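PDB 3EHM: SusD homolog from Bacteroides thetaiotaomicron, which probably binds mucin O-glycans at the outer membrane so that this gut bacterium can take them up and use them. Local coordinates for residues Tyr183-Gln188 with Gly195-Trp200; Ala125-Asn130 with Val201-Ser206; Ile121-Asn126 with Leu171-Glu176. One frame throughout, in Å; residues are numbered along the deposited sequence.

Interaction 1 of 3, residues Tyr183-Gln188 with Gly195-Trp200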
loop_
_atom_site.group_PDB
_atom_site.type_symbol
_atom_site.label_atom_id
_atom_site.label_comp_id
_atom_site.label_asym_id
_atom_site.label_seq_id
_atom_site.Cartn_x
_atom_site.Cartn_y
_atom_site.Cartn_z
ATOM N N TYR A 183 -24.129 -19.785 3.768
ATOM C CA TYR A 183 -23.555 -20.829 2.924
ATOM C C TYR A 183 -22.403 -20.286 2.077
ATOM O O TYR A 183 -22.209 -19.076 1.992
ATOM C CB TYR A 183 -24.633 -21.419 2.014
ATOM C CG TYR A 183 -25.477 -20.375 1.323
ATOM C CD1 TYR A 183 -26.612 -19.849 1.939
ATOM C CD2 TYR A 183 -25.128 -19.893 0.063
ATOM C CE1 TYR A 183 -27.383 -18.867 1.317
ATOM C CE2 TYR A 183 -25.890 -18.910 -0.569
ATOM C CZ TYR A 183 -27.015 -18.401 0.066
ATOM O OH TYR A 183 -27.758 -17.421 -0.546
ATOM N N SER A 184 -21.646 -21.182 1.451
ATOM C CA SER A 184 -20.514 -20.781 0.620
ATOM C C SER A 184 -20.967 -20.118 -0.680
ATOM O O SER A 184 -22.010 -20.465 -1.236
ATOM C CB SER A 184 -19.640 -21.995 0.304
ATOM O OG SER A 184 -19.134 -22.576 1.496
ATOM N N VAL A 185 -20.173 -19.165 -1.161
ATOM C CA VAL A 185 -20.488 -18.449 -2.388
ATOM C C VAL A 185 -19.283 -18.404 -3.329
ATOM O O VAL A 185 -18.210 -17.919 -2.960
ATOM C CB VAL A 185 -20.943 -17.004 -2.078
ATOM C CG1 VAL A 185 -21.091 -16.210 -3.376
ATOM C CG2 VAL A 185 -22.263 -17.027 -1.323
HETATM N N MSE A 186 -19.468 -18.918 -4.542
HETATM C CA MSE A 186 -18.412 -18.942 -5.554
HETATM C C MSE A 186 -17.081 -19.517 -5.079
HETATM O O MSE A 186 -16.023 -19.023 -5.467
HETATM C CB MSE A 186 -18.156 -17.534 -6.089
HETATM C CG MSE A 186 -19.133 -17.053 -7.141
HETATM SE SE MSE A 186 -18.427 -15.449 -7.934
HETATM C CE MSE A 186 -18.376 -14.334 -6.349
ATOM N N ALA A 187 -17.123 -20.562 -4.262
ATOM C CA ALA A 187 -15.894 -21.164 -3.748
ATOM C C ALA A 187 -14.872 -21.490 -4.836
ATOM O O ALA A 187 -13.684 -21.222 -4.679
ATOM C CB ALA A 187 -16.224 -22.429 -2.961
ATOM N N GLN A 188 -15.337 -22.079 -5.932
ATOM C CA GLN A 188 -14.454 -22.463 -7.025
ATOM C C GLN A 188 -13.681 -21.303 -7.647
ATOM O O GLN A 188 -12.577 -21.495 -8.155
ATOM C CB GLN A 188 -15.254 -23.176 -8.124
ATOM C CG GLN A 188 -14.415 -23.531 -9.354
ATOM C CD GLN A 188 -15.195 -24.301 -10.407
ATOM O OE1 GLN A 188 -14.659 -24.654 -11.462
ATOM N NE2 GLN A 188 -16.466 -24.567 -10.128
ATOM N N GLY A 195 -14.740 -19.186 -0.828
ATOM C CA GLY A 195 -16.181 -19.102 -0.648
ATOM C C GLY A 195 -16.726 -18.822 0.740
ATOM O O GLY A 195 -17.943 -18.785 0.922
ATOM N N ASN A 196 -15.848 -18.631 1.721
ATOM C CA ASN A 196 -16.278 -18.349 3.090
ATOM C C ASN A 196 -16.739 -16.892 3.199
ATOM O O ASN A 196 -15.918 -15.981 3.337
ATOM C CB ASN A 196 -15.124 -18.594 4.066
ATOM C CG ASN A 196 -15.559 -18.510 5.522
ATOM O OD1 ASN A 196 -16.377 -17.669 5.892
ATOM N ND2 ASN A 196 -15.000 -19.380 6.355
ATOM N N VAL A 197 -18.052 -16.681 3.137
ATOM C CA VAL A 197 -18.631 -15.338 3.212
ATOM C C VAL A 197 -18.298 -14.597 4.513
ATOM O O VAL A 197 -18.127 -13.379 4.506
ATOM C CB VAL A 197 -20.169 -15.392 3.042
ATOM C CG1 VAL A 197 -20.772 -13.999 3.199
ATOM C CG2 VAL A 197 -20.515 -15.963 1.676
ATOM N N GLN A 198 -18.215 -15.327 5.624
ATOM C CA GLN A 198 -17.891 -14.715 6.912
ATOM C C GLN A 198 -16.540 -14.006 6.851
ATOM O O GLN A 198 -16.363 -12.953 7.452
ATOM C CB GLN A 198 -17.881 -15.774 8.020
ATOM C CG GLN A 198 -19.272 -16.229 8.448
ATOM C CD GLN A 198 -20.220 -16.389 7.271
ATOM O OE1 GLN A 198 -20.917 -15.444 6.885
ATOM N NE2 GLN A 198 -20.236 -17.582 6.683
ATOM N N ASN A 199 -15.583 -14.585 6.132
ATOM C CA ASN A 199 -14.282 -13.949 6.008
ATOM C C ASN A 199 -14.396 -12.715 5.115
ATOM O O ASN A 199 -13.753 -11.702 5.371
ATOM C CB ASN A 199 -13.254 -14.933 5.455
ATOM C CG ASN A 199 -12.606 -15.763 6.549
ATOM O OD1 ASN A 199 -12.024 -16.813 6.289
ATOM N ND2 ASN A 199 -12.701 -15.285 7.784
ATOM N N TRP A 200 -15.222 -12.791 4.075
ATOM C CA TRP A 200 -15.397 -11.636 3.204
ATOM C C TRP A 200 -15.962 -10.472 4.010
ATOM O O TRP A 200 -15.616 -9.313 3.771
ATOM C CB TRP A 200 -16.323 -11.966 2.033
ATOM C CG TRP A 200 -15.597 -12.601 0.891
ATOM C CD1 TRP A 200 -15.596 -13.922 0.547
ATOM C CD2 TRP A 200 -14.712 -11.946 -0.027
ATOM N NE1 TRP A 200 -14.762 -14.131 -0.528
ATOM C CE2 TRP A 200 -14.207 -12.934 -0.900
ATOM C CE3 TRP A 200 -14.295 -10.618 -0.194
ATOM C CZ2 TRP A 200 -13.303 -12.637 -1.927
ATOM C CZ3 TRP A 200 -13.395 -10.323 -1.216
ATOM C CH2 TRP A 200 -12.910 -11.331 -2.069
HETATM O O HOH W 1 -19.967 -18.741 3.942
#

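Interaction 2 of 3, residues Ala125-Asn130 with Val201-Ser206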
loop_
_atom_site.group_PDB
_atom_site.type_symbol
_atom_site.label_atom_id
_atom_site.label_comp_id
_atom_site.label_asym_id
_atom_site.label_seq_id
_atom_site.Cartn_x
_atom_site.Cartn_y
_atom_site.Cartn_z
ATOM N N ALA A 125 -18.197 -8.902 -5.106
ATOM C CA ALA A 125 -17.522 -8.224 -6.208
ATOM C C ALA A 125 -17.333 -6.749 -5.843
ATOM O O ALA A 125 -16.318 -6.141 -6.181
ATOM C CB ALA A 125 -18.344 -8.354 -7.481
ATOM N N ASN A 126 -18.312 -6.178 -5.144
ATOM C CA ASN A 126 -18.231 -4.783 -4.730
ATOM C C ASN A 126 -17.086 -4.567 -3.732
ATOM O O ASN A 126 -16.408 -3.545 -3.768
ATOM C CB ASN A 126 -19.563 -4.322 -4.112
ATOM C CG ASN A 126 -20.641 -4.062 -5.161
ATOM O OD1 ASN A 126 -20.340 -3.849 -6.335
ATOM N ND2 ASN A 126 -21.901 -4.056 -4.732
ATOM N N ILE A 127 -16.872 -5.528 -2.840
ATOM C CA ILE A 127 -15.791 -5.411 -1.865
ATOM C C ILE A 127 -14.446 -5.429 -2.595
ATOM O O ILE A 127 -13.580 -4.590 -2.342
ATOM C CB ILE A 127 -15.825 -6.566 -0.842
ATOM C CG1 ILE A 127 -17.098 -6.469 0.005
ATOM C CG2 ILE A 127 -14.572 -6.520 0.045
ATOM C CD1 ILE A 127 -17.313 -7.659 0.932
ATOM N N VAL A 128 -14.275 -6.384 -3.504
ATOM C CA VAL A 128 -13.035 -6.478 -4.270
ATOM C C VAL A 128 -12.818 -5.193 -5.070
ATOM O O VAL A 128 -11.704 -4.679 -5.140
ATOM C CB VAL A 128 -13.060 -7.684 -5.233
ATOM C CG1 VAL A 128 -11.818 -7.685 -6.106
ATOM C CG2 VAL A 128 -13.131 -8.972 -4.433
ATOM N N ARG A 129 -13.886 -4.671 -5.665
ATOM C CA ARG A 129 -13.783 -3.439 -6.439
ATOM C C ARG A 129 -13.337 -2.282 -5.546
ATOM O O ARG A 129 -12.461 -1.495 -5.914
ATOM C CB ARG A 129 -15.130 -3.081 -7.066
ATOM C CG ARG A 129 -15.060 -1.876 -7.995
ATOM C CD ARG A 129 -16.428 -1.261 -8.234
ATOM N NE ARG A 129 -16.914 -0.551 -7.052
ATOM C CZ ARG A 129 -17.990 0.227 -7.041
ATOM N NH1 ARG A 129 -18.699 0.394 -8.147
ATOM N NH2 ARG A 129 -18.348 0.853 -5.928
ATOM N N ASN A 130 -13.940 -2.187 -4.367
ATOM C CA ASN A 130 -13.618 -1.114 -3.439
ATOM C C ASN A 130 -12.211 -1.184 -2.858
ATOM O O ASN A 130 -11.612 -0.151 -2.581
ATOM C CB ASN A 130 -14.667 -1.047 -2.326
ATOM C CG ASN A 130 -16.046 -0.678 -2.859
ATOM O OD1 ASN A 130 -16.161 0.038 -3.854
ATOM N ND2 ASN A 130 -17.092 -1.157 -2.197
ATOM N N VAL A 201 -16.826 -10.786 4.972
ATOM C CA VAL A 201 -17.412 -9.758 5.820
ATOM C C VAL A 201 -16.317 -9.132 6.678
ATOM O O VAL A 201 -16.257 -7.915 6.834
ATOM C CB VAL A 201 -18.512 -10.344 6.736
ATOM C CG1 VAL A 201 -18.895 -9.335 7.807
ATOM C CG2 VAL A 201 -19.740 -10.712 5.898
ATOM N N LYS A 202 -15.444 -9.967 7.230
ATOM C CA LYS A 202 -14.354 -9.465 8.054
ATOM C C LYS A 202 -13.457 -8.553 7.230
ATOM O O LYS A 202 -12.997 -7.524 7.717
ATOM C CB LYS A 202 -13.539 -10.624 8.625
ATOM C CG LYS A 202 -14.312 -11.466 9.632
ATOM C CD LYS A 202 -13.434 -12.545 10.232
ATOM C CE LYS A 202 -14.170 -13.292 11.328
ATOM N NZ LYS A 202 -13.262 -14.238 12.026
ATOM N N LEU A 203 -13.208 -8.927 5.978
ATOM C CA LEU A 203 -12.372 -8.103 5.117
ATOM C C LEU A 203 -13.054 -6.764 4.885
ATOM O O LEU A 203 -12.409 -5.718 4.925
ATOM C CB LEU A 203 -12.113 -8.802 3.779
ATOM C CG LEU A 203 -11.450 -7.943 2.695
ATOM C CD1 LEU A 203 -10.125 -7.376 3.206
ATOM C CD2 LEU A 203 -11.230 -8.783 1.448
ATOM N N ALA A 204 -14.366 -6.796 4.661
ATOM C CA ALA A 204 -15.132 -5.571 4.434
ATOM C C ALA A 204 -15.080 -4.633 5.640
ATOM O O ALA A 204 -14.914 -3.422 5.487
ATOM C CB ALA A 204 -16.593 -5.913 4.105
ATOM N N ASN A 205 -15.239 -5.191 6.838
ATOM C CA ASN A 205 -15.202 -4.386 8.055
ATOM C C ASN A 205 -13.791 -3.887 8.347
ATOM O O ASN A 205 -13.612 -2.830 8.947
ATOM C CB ASN A 205 -15.703 -5.186 9.262
ATOM C CG ASN A 205 -17.201 -5.389 9.252
ATOM O OD1 ASN A 205 -17.962 -4.500 8.864
ATOM N ND2 ASN A 205 -17.636 -6.559 9.706
ATOM N N SER A 206 -12.790 -4.659 7.938
ATOM C CA SER A 206 -11.402 -4.270 8.161
ATOM C C SER A 206 -11.083 -3.080 7.266
ATOM O O SER A 206 -10.370 -2.153 7.664
ATOM C CB SER A 206 -10.468 -5.440 7.844
ATOM O OG SER A 206 -10.770 -6.558 8.666
#

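Interaction 3 of 3, residues Ile121-Asn126 with Leu171-Glu176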
loop_
_atom_site.group_PDB
_atom_site.type_symbol
_atom_site.label_atom_id
_atom_site.label_comp_id
_atom_site.label_asym_id
_atom_site.label_seq_id
_atom_site.Cartn_x
_atom_site.Cartn_y
_atom_site.Cartn_z
ATOM N N ILE A 121 -23.032 -12.445 -4.592
ATOM C CA ILE A 121 -21.930 -12.422 -5.542
ATOM C C ILE A 121 -21.582 -10.977 -5.871
ATOM O O ILE A 121 -20.414 -10.598 -5.859
ATOM C CB ILE A 121 -22.299 -13.164 -6.841
ATOM C CG1 ILE A 121 -22.263 -14.675 -6.594
ATOM C CG2 ILE A 121 -21.350 -12.765 -7.964
ATOM C CD1 ILE A 121 -22.620 -15.506 -7.808
ATOM N N LEU A 122 -22.604 -10.174 -6.158
ATOM C CA LEU A 122 -22.392 -8.771 -6.488
ATOM C C LEU A 122 -21.737 -8.019 -5.335
ATOM O O LEU A 122 -20.820 -7.227 -5.554
ATOM C CB LEU A 122 -23.720 -8.095 -6.863
ATOM C CG LEU A 122 -23.670 -6.577 -7.096
ATOM C CD1 LEU A 122 -22.666 -6.248 -8.183
ATOM C CD2 LEU A 122 -25.046 -6.069 -7.484
ATOM N N GLU A 123 -22.192 -8.262 -4.107
ATOM C CA GLU A 123 -21.609 -7.572 -2.959
ATOM C C GLU A 123 -20.159 -7.988 -2.725
ATOM O O GLU A 123 -19.339 -7.178 -2.300
ATOM C CB GLU A 123 -22.443 -7.805 -1.695
ATOM C CG GLU A 123 -23.823 -7.138 -1.718
ATOM C CD GLU A 123 -23.789 -5.696 -2.217
ATOM O OE1 GLU A 123 -22.862 -4.940 -1.850
ATOM O OE2 GLU A 123 -24.704 -5.314 -2.976
ATOM N N ILE A 124 -19.837 -9.248 -2.998
ATOM C CA ILE A 124 -18.461 -9.708 -2.834
ATOM C C ILE A 124 -17.632 -9.003 -3.909
ATOM O O ILE A 124 -16.518 -8.544 -3.658
ATOM C CB ILE A 124 -18.362 -11.247 -2.991
ATOM C CG1 ILE A 124 -18.995 -11.919 -1.769
ATOM C CG2 ILE A 124 -16.893 -11.680 -3.152
ATOM C CD1 ILE A 124 -19.107 -13.421 -1.875
ATOM N N ALA A 125 -18.197 -8.902 -5.106
ATOM C CA ALA A 125 -17.522 -8.224 -6.208
ATOM C C ALA A 125 -17.333 -6.749 -5.843
ATOM O O ALA A 125 -16.318 -6.141 -6.181
ATOM C CB ALA A 125 -18.344 -8.354 -7.481
ATOM N N ASN A 126 -18.312 -6.178 -5.144
ATOM C CA ASN A 126 -18.231 -4.783 -4.730
ATOM C C ASN A 126 -17.086 -4.567 -3.732
ATOM O O ASN A 126 -16.408 -3.545 -3.768
ATOM C CB ASN A 126 -19.563 -4.322 -4.112
ATOM C CG ASN A 126 -20.641 -4.062 -5.161
ATOM O OD1 ASN A 126 -20.340 -3.849 -6.335
ATOM N ND2 ASN A 126 -21.901 -4.056 -4.732
ATOM N N LEU A 171 -19.736 -0.161 1.792
ATOM C CA LEU A 171 -19.172 -1.281 2.545
ATOM C C LEU A 171 -20.182 -1.780 3.576
ATOM O O LEU A 171 -20.351 -2.985 3.753
ATOM C CB LEU A 171 -17.869 -0.871 3.244
ATOM C CG LEU A 171 -16.638 -0.768 2.332
ATOM C CD1 LEU A 171 -15.453 -0.206 3.109
ATOM C CD2 LEU A 171 -16.303 -2.152 1.766
ATOM N N SER A 172 -20.858 -0.858 4.252
ATOM C CA SER A 172 -21.856 -1.245 5.245
ATOM C C SER A 172 -22.998 -1.994 4.567
ATOM O O SER A 172 -23.570 -2.920 5.142
ATOM C CB SER A 172 -22.410 -0.016 5.966
ATOM O OG SER A 172 -21.394 0.633 6.699
ATOM N N LYS A 173 -23.333 -1.591 3.345
ATOM C CA LYS A 173 -24.399 -2.258 2.609
ATOM C C LYS A 173 -23.996 -3.695 2.296
ATOM O O LYS A 173 -24.794 -4.619 2.448
ATOM C CB LYS A 173 -24.706 -1.520 1.308
ATOM C CG LYS A 173 -25.816 -2.180 0.499
ATOM C CD LYS A 173 -26.082 -1.450 -0.806
ATOM C CE LYS A 173 -27.157 -2.171 -1.613
ATOM N NZ LYS A 173 -27.423 -1.493 -2.918
ATOM N N SER A 174 -22.757 -3.881 1.853
ATOM C CA SER A 174 -22.256 -5.216 1.541
ATOM C C SER A 174 -22.298 -6.104 2.785
ATOM O O SER A 174 -22.752 -7.246 2.731
ATOM C CB SER A 174 -20.815 -5.142 1.019
ATOM O OG SER A 174 -20.755 -4.541 -0.265
ATOM N N VAL A 175 -21.819 -5.570 3.903
ATOM C CA VAL A 175 -21.793 -6.304 5.163
ATOM C C VAL A 175 -23.202 -6.696 5.615
ATOM O O VAL A 175 -23.448 -7.838 5.999
ATOM C CB VAL A 175 -21.112 -5.461 6.262
ATOM C CG1 VAL A 175 -21.264 -6.137 7.620
ATOM C CG2 VAL A 175 -19.633 -5.278 5.922
ATOM N N GLU A 176 -24.126 -5.746 5.564
ATOM C CA GLU A 176 -25.497 -6.018 5.965
ATOM C C GLU A 176 -26.085 -7.206 5.208
ATOM O O GLU A 176 -26.748 -8.064 5.789
ATOM C CB GLU A 176 -26.379 -4.788 5.728
ATOM C CG GLU A 176 -27.819 -5.160 5.397
ATOM C CD GLU A 176 -28.831 -4.166 5.923
ATOM O OE1 GLU A 176 -28.474 -3.360 6.811
ATOM O OE2 GLU A 176 -29.995 -4.205 5.459
#

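Interaction 1 of 3, residues Tyr183-Gln188 with Gly195-Trp200
In the loop entering helix 197-215, the backbone of V185 pairs with G195, the residue two before the helix, and the loop 183-188 is thereby folded back beside the helix start, a compact example of a loop returning to its own helix end. V185 N donates to G195 O over 3.1 Å at 160°, lying in the carbonyl plane and using a lone pair. The same oxygen takes a CA-H...O contact from S184 CA, and G195 CA returns one to V185 O at 3.3 Å. The fit depends on glycine: at a phi of 80°, a side chain on this residue would run into A187 CB, while its own backbone would press it against the preceding carbonyl. D190 OD2 accepts from both G195 N and W200 NE1, joining the loop to the helix.

N196 caps the N terminus from the position just before the helix. N199 N donates to N196 OD1 at 3.2 Å, the donor standing well above the amide carbonyl plane. One residue on, V197 has CG1 anti to its backbone N (chi1 177°), which turns CG2 to the loop; there it meets V185 CG2 at 3.6 Å and lies equally near Y183 O. Water 1 accepts from V197 N at 2.9 Å and donates weakly to Y183 O, linking the first turn to the loop. V185 also packs on I124 of helix 116-140.

Interaction 2 of 3, residues Ala125-Asn130 with Val201-Ser206
With CG1 of I127 set opposite its carbonyl carbon (chi1 -65°) and the chain then extended (chi2 173°), CD1 is carried outward to end on the methyl group of A204. The distance from I127 CD1 to A204 CB is 3.7 Å, and I127 CG1 stands 4.2 Å from the same CB. The other branch, I127 CG2, makes the looser contact, 4.3 Å from L203 CD2. One branched side chain thus serves two neighbours on helix 197-215, and the small alanine permits a close approach of the backbones: I127 CA and A204 CA are 6.3 Å apart. The contact is buried and wholly apolar, and the hydrogen bonds beside it run within each helix. R129 NH2 gives N130 OD1 a bond of 3.1 Å within the guanidinium plane, while R129 also makes a cation-pi contact with W103. On the partner helix, S206 OG donates to K202 O, which the backbone N of S206 reaches from the opposite face.

Around this joint, helix 160-178 supplies L178 against I127 and V175 against A204, helix 23-36 packs F29, M32 and V36 on V128, and strand 339-342 brings F342 onto L203.

Interaction 3 of 3, residues Ile121-Asn126 with Leu171-Glu176
E123 meets S174 where helix 116-140 passes helix 160-178, and its carboxylate takes the one hydrogen bond between segments 121-126 and 171-176. The E123 side chain is bent at its second torsion (chi2 -45°), which folds the carboxylate back over the S174 backbone instead of letting it stretch away; E123 CD lies 4.1 Å from S174 CA. From there OE1 accepts the hydroxyl of S174: S174 OG to E123 OE1 is 2.7 Å, along the anti lone pair, the one turned away from OE2. The E123 side chain also touches L177 and L178 of the same partner helix.

One turn further, N126 sends ND2 to E123 OE1 at 3.2 Å. This nearly straight bond arrives from above the carboxylate plane, 54° out of it, so OE1 is gripped by two donors from different directions, which should fix the rotation of the carboxylate. The amide is itself positioned by W103, whose NE1 donates to N126 OD1. N126 CB completes the contact at 4.0 Å from S174 OG. K173, fully extended, runs alongside and places CE 4.2 Å from E123 OE2; its ammonium stays beyond bonding distance but is likely to ease the negative charge.

Were E123 an alanine, S174 OG and N126 ND2 would probably lose the acceptor they share, with the asparagine amide then held from the W103 side alone. The helices are consecutive, and their segments 121-126 and 171-176 are inclined at 143° with 9.4 Å between axes, an antiparallel packing consistent with the tetratricopeptide-repeat-like helical scaffold of SusD proteins.

Followed from the N terminus, helix 116-140 supplies the first partner twice. Interaction 3 closes the earlier loop, running from 121-126 to helix 160-178, and interaction 2 starts from the same part of that helix, sharing A125 and N126, to close a longer one on helix 197-215. Interaction 1 opens after interaction 3 has closed and lies nested within the loop of interaction 2, joining the connection between the last two helices to the start of helix 197-215. The sites also touch directly: V175 packs on A204 between interactions 2 and 3, while W200, from interaction 1, reaches both I124 and V128. Three successive helices and one connecting loop are thereby tied together.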